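Side-chain contacts in Phenylalanine/tyrosine ammonia-lyase (Rhodosporidium toruloides, PDB 1Y2M), which catalyses the non-oxidative deamination of L-phenylalanine and L-tyrosine to trans-cinnamic acid and p-coumaric acid, working as a homotetramer: residues K697-E700 against A701-G705; E688-I691 against G692-V695. All coordinates share one frame; numbering follows the deposited sequence.

Overall arrangement
Followed from the N terminus, the chain reaches contact 2 first. There residues 688-691 run from the loop after helix 681-684 into the first residue of helix 691-703, whose first turn continues through 692-695. Contact 1 comes next, where 697-700 meet 701-705 as the same helix runs out. The two stand in series, about 15 Å apart between centres; neither encloses nor crosses the other, and with no residues between their paired segments neither closes a long loop. Contact 2 holds the N-cap of the helix, contact 1 lies on its last turns. Both lie where helix 691-703 packs against helix 506-560 of its own chain and against a second subunit of the tetramer.

Contact 1: residues K697-E700 against A701-G705; sequences KIYE and AIKSG
Tyr699 and Lys703, one helical turn apart, carry the side-chain part of this contact through a CH-pi interaction. Lys703 CG sits over one face of the phenol, 3.7 Å from the ring centroid and displaced toward the rim, its nearest ring atom being Tyr699 CZ at 3.5 Å. The ring is brought forward along the helix because Tyr699 CG lies beside its own carbonyl carbon (chi1 169°), while the lysine chain bends at three successive torsions and curls over the ring instead of stretching away. The polar ends converge as well: Tyr699 OH and Lys703 NZ are 3.4 Å apart, and both are held by Asp518 of helix 506-560, the hydroxyl by a hydrogen bond and the ammonium by a salt bridge. Tyr699 OH is also bonded to Asn158 of a second subunit, and Glu700 to Ser145 of that subunit. With an alanine at Tyr699, Lys703 would probably lose the face that steers its chain, and Asp518 and Asn158 of the second subunit their shared phenol partner. Apolar packing is lighter: Ile698 CG2 meets Ile702 CD1 at 4.3 Å, on flanks that touch Leu528 and Leu292 respectively. The backbone contributes i to i+4 helical bonds. Lys703 N reaches Tyr699 O at 2.9 Å in an almost straight bond (168°), and Ser704 N binds Glu700 O at 3.0 Å. After Ser704 the chain turns out of the helix at Gly705, whose positive phi (80°) suits a residue without a side chain; Gly705 N still returns to Ile702 O at 3.0 Å. The whole is an i to i+4 aromatic-lysine pair on the closing turns of an interface helix, in the largely helical PAL/histidase fold.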
loop_
_atom_site.group_PDB
_atom_site.type_symbol
_atom_site.label_atom_id
_atom_site.label_comp_id
_atom_site.label_asym_id
_atom_site.label_seq_id
_atom_site.Cartn_x
_atom_site.Cartn_y
_atom_site.Cartn_z
ATOM N N LYS B 697 14.382 -17.604 23.134
ATOM C CA LYS B 697 14.018 -18.980 23.421
ATOM C C LYS B 697 12.540 -19.233 23.184
ATOM O O LYS B 697 12.178 -20.310 22.692
ATOM C CB LYS B 697 14.387 -19.324 24.860
ATOM C CG LYS B 697 15.869 -19.463 25.027
ATOM C CD LYS B 697 16.294 -19.830 26.419
ATOM C CE LYS B 697 17.818 -20.153 26.420
ATOM N NZ LYS B 697 18.227 -21.016 25.267
ATOM N N ILE B 698 11.689 -18.246 23.470
ATOM C CA ILE B 698 10.246 -18.368 23.220
ATOM C C ILE B 698 9.991 -18.394 21.708
ATOM O O ILE B 698 9.261 -19.239 21.177
ATOM C CB ILE B 698 9.453 -17.286 23.936
ATOM C CG1 ILE B 698 9.742 -17.344 25.458
ATOM C CG2 ILE B 698 7.977 -17.452 23.659
ATOM C CD1 ILE B 698 9.018 -16.330 26.304
ATOM N N TYR B 699 10.535 -17.383 21.046
ATOM C CA TYR B 699 10.485 -17.285 19.558
ATOM C C TYR B 699 10.917 -18.619 18.916
ATOM O O TYR B 699 10.272 -19.102 18.017
ATOM C CB TYR B 699 11.363 -16.153 19.081
ATOM C CG TYR B 699 11.639 -16.080 17.582
ATOM C CD1 TYR B 699 10.751 -15.499 16.683
ATOM C CD2 TYR B 699 12.828 -16.595 17.083
ATOM C CE1 TYR B 699 11.062 -15.404 15.323
ATOM C CE2 TYR B 699 13.108 -16.511 15.733
ATOM C CZ TYR B 699 12.239 -15.950 14.862
ATOM O OH TYR B 699 12.618 -15.892 13.535
ATOM N N GLU B 700 12.022 -19.191 19.375
ATOM C CA GLU B 700 12.525 -20.426 18.760
ATOM C C GLU B 700 11.543 -21.575 18.932
ATOM O O GLU B 700 11.352 -22.379 18.011
ATOM C CB GLU B 700 13.911 -20.763 19.289
ATOM C CG GLU B 700 14.964 -19.778 18.762
ATOM C CD GLU B 700 16.384 -19.981 19.285
ATOM O OE1 GLU B 700 16.559 -20.611 20.347
ATOM O OE2 GLU B 700 17.349 -19.515 18.615
ATOM N N ALA B 701 10.893 -21.633 20.095
ATOM C CA ALA B 701 9.834 -22.609 20.351
ATOM C C ALA B 701 8.575 -22.418 19.517
ATOM O O ALA B 701 7.865 -23.382 19.225
ATOM C CB ALA B 701 9.492 -22.633 21.836
ATOM N N ILE B 702 8.296 -21.184 19.117
ATOM C CA ILE B 702 7.211 -20.897 18.181
ATOM C C ILE B 702 7.641 -21.379 16.786
ATOM O O ILE B 702 6.959 -22.152 16.134
ATOM C CB ILE B 702 6.817 -19.400 18.183
ATOM C CG1 ILE B 702 6.219 -19.033 19.555
ATOM C CG2 ILE B 702 5.823 -19.119 17.081
ATOM C CD1 ILE B 702 6.088 -17.543 19.764
ATOM N N LYS B 703 8.800 -20.934 16.337
ATOM C CA LYS B 703 9.220 -21.217 14.955
ATOM C C LYS B 703 9.410 -22.705 14.672
ATOM O O LYS B 703 9.072 -23.186 13.571
ATOM C CB LYS B 703 10.483 -20.424 14.608
ATOM C CG LYS B 703 10.381 -18.936 14.585
ATOM C CD LYS B 703 9.324 -18.364 13.607
ATOM C CE LYS B 703 9.599 -18.635 12.130
ATOM N NZ LYS B 703 10.883 -18.099 11.674
ATOM N N SER B 704 9.880 -23.427 15.669
ATOM C CA SER B 704 10.120 -24.867 15.561
ATOM C C SER B 704 8.818 -25.655 15.640
ATOM O O SER B 704 8.820 -26.840 15.324
ATOM C CB SER B 704 11.031 -25.371 16.682
ATOM O OG SER B 704 10.324 -25.358 17.930
ATOM N N GLY B 705 7.741 -25.030 16.100
ATOM C CA GLY B 705 6.462 -25.702 16.331
ATOM C C GLY B 705 6.415 -26.469 17.653
ATOM O O GLY B 705 5.395 -27.136 17.949
#

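Contact 2: residues E688-I691 against G692-V695; sequences EVTI and GSNV
Ile691 and Val695 meet on the buried side, one turn apart at the start of helix 691-703. Their branches Ile691 CG2 and Val695 CG2 approach to 4.2 Å, and Val695 CG2 also rests 3.4 Å from Ile691 O. That carbonyl takes Val695 N at 2.9 Å in a nearly straight bond (173°). With CG1 beside the backbone N (chi1 -67°), CG2 of Ile691 lies beside the carbonyl carbon, which brings it to Val695. Both residues are packed closely on Leu470 and on Tyr529 of helix 506-560, with Cys140 and Val142 of a second subunit close by. The side chain of Ile691 lies about 8 Å from that of Lys468, a residue that binds cinnamate. Between this apolar flank and the outer one stands the helix N-cap, Thr690. Its OG1 sits between the backbone N and the carbonyl carbon (chi1 59°), from where it accepts Ser693 N at 3.1 Å, supplying a partner that the first turn of a helix cannot provide from its own carbonyls. The threonine carbonyl meanwhile takes Asn694 N at 3.2 Å, so the residue grips the incoming turn by both side chain and backbone. Asp230 of the second subunit is hydrogen-bonded to Thr690 N and to Ser693 OG, and its carboxylate would probably interact favourably with the positive end of the helix dipole. The outer flank is the solvent side: although Val689 CG1 lies 3.6 Å from Ser693 CB, Val689 is exposed. Its carbonyl O accepts a hydrogen bond from Arg678, and its side chain also touches Asp230 of the second subunit.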
loop_
_atom_site.group_PDB
_atom_site.type_symbol
_atom_site.label_atom_id
_atom_site.label_comp_id
_atom_site.label_asym_id
_atom_site.label_seq_id
_atom_site.Cartn_x
_atom_site.Cartn_y
_atom_site.Cartn_z
ATOM N N GLU B 688 22.481 -9.931 34.170
ATOM C CA GLU B 688 22.099 -11.287 33.839
ATOM C C GLU B 688 21.933 -11.437 32.334
ATOM O O GLU B 688 21.796 -10.464 31.607
ATOM C CB GLU B 688 20.765 -11.653 34.487
ATOM C CG GLU B 688 20.725 -11.566 35.974
ATOM C CD GLU B 688 19.556 -12.343 36.581
ATOM O OE1 GLU B 688 18.372 -11.922 36.420
ATOM O OE2 GLU B 688 19.856 -13.394 37.257
ATOM N N VAL B 689 21.936 -12.696 31.896
ATOM C CA VAL B 689 21.601 -13.044 30.518
ATOM C C VAL B 689 20.403 -12.213 30.104
ATOM O O VAL B 689 19.476 -12.046 30.903
ATOM C CB VAL B 689 21.315 -14.564 30.416
ATOM C CG1 VAL B 689 20.625 -14.894 29.132
ATOM C CG2 VAL B 689 22.639 -15.336 30.518
ATOM N N THR B 690 20.430 -11.631 28.914
ATOM C CA THR B 690 19.560 -10.541 28.570
ATOM C C THR B 690 18.137 -10.950 28.368
ATOM O O THR B 690 17.799 -12.102 28.058
ATOM C CB THR B 690 20.010 -9.854 27.247
ATOM O OG1 THR B 690 19.997 -10.844 26.204
ATOM C CG2 THR B 690 21.406 -9.227 27.411
ATOM N N ILE B 691 17.289 -9.944 28.456
ATOM C CA ILE B 691 15.877 -10.115 28.109
ATOM C C ILE B 691 15.724 -10.708 26.708
ATOM O O ILE B 691 14.908 -11.665 26.503
ATOM C CB ILE B 691 15.200 -8.743 28.206
ATOM C CG1 ILE B 691 15.192 -8.313 29.670
ATOM C CG2 ILE B 691 13.743 -8.772 27.599
ATOM C CD1 ILE B 691 14.957 -6.825 29.833
ATOM N N GLY B 692 16.499 -10.184 25.764
ATOM C CA GLY B 692 16.440 -10.676 24.376
ATOM C C GLY B 692 16.768 -12.146 24.237
ATOM O O GLY B 692 16.114 -12.859 23.476
ATOM N N SER B 693 17.780 -12.597 24.989
ATOM C CA SER B 693 18.179 -14.005 24.983
ATOM C C SER B 693 17.028 -14.879 25.427
ATOM O O SER B 693 16.804 -15.942 24.879
ATOM C CB SER B 693 19.399 -14.244 25.854
ATOM O OG SER B 693 20.577 -13.696 25.253
ATOM N N ASN B 694 16.257 -14.391 26.403
ATOM C CA ASN B 694 15.081 -15.140 26.901
ATOM C C ASN B 694 13.905 -15.108 25.913
ATOM O O ASN B 694 13.279 -16.154 25.634
ATOM C CB ASN B 694 14.701 -14.675 28.323
ATOM C CG ASN B 694 15.795 -15.018 29.325
ATOM O OD1 ASN B 694 16.314 -14.176 30.068
ATOM N ND2 ASN B 694 16.189 -16.267 29.323
ATOM N N VAL B 695 13.563 -13.931 25.402
ATOM C CA VAL B 695 12.532 -13.839 24.372
ATOM C C VAL B 695 12.891 -14.760 23.177
ATOM O O VAL B 695 12.027 -15.473 22.596
ATOM C CB VAL B 695 12.294 -12.379 23.910
ATOM C CG1 VAL B 695 11.275 -12.330 22.775
ATOM C CG2 VAL B 695 11.850 -11.531 25.084
#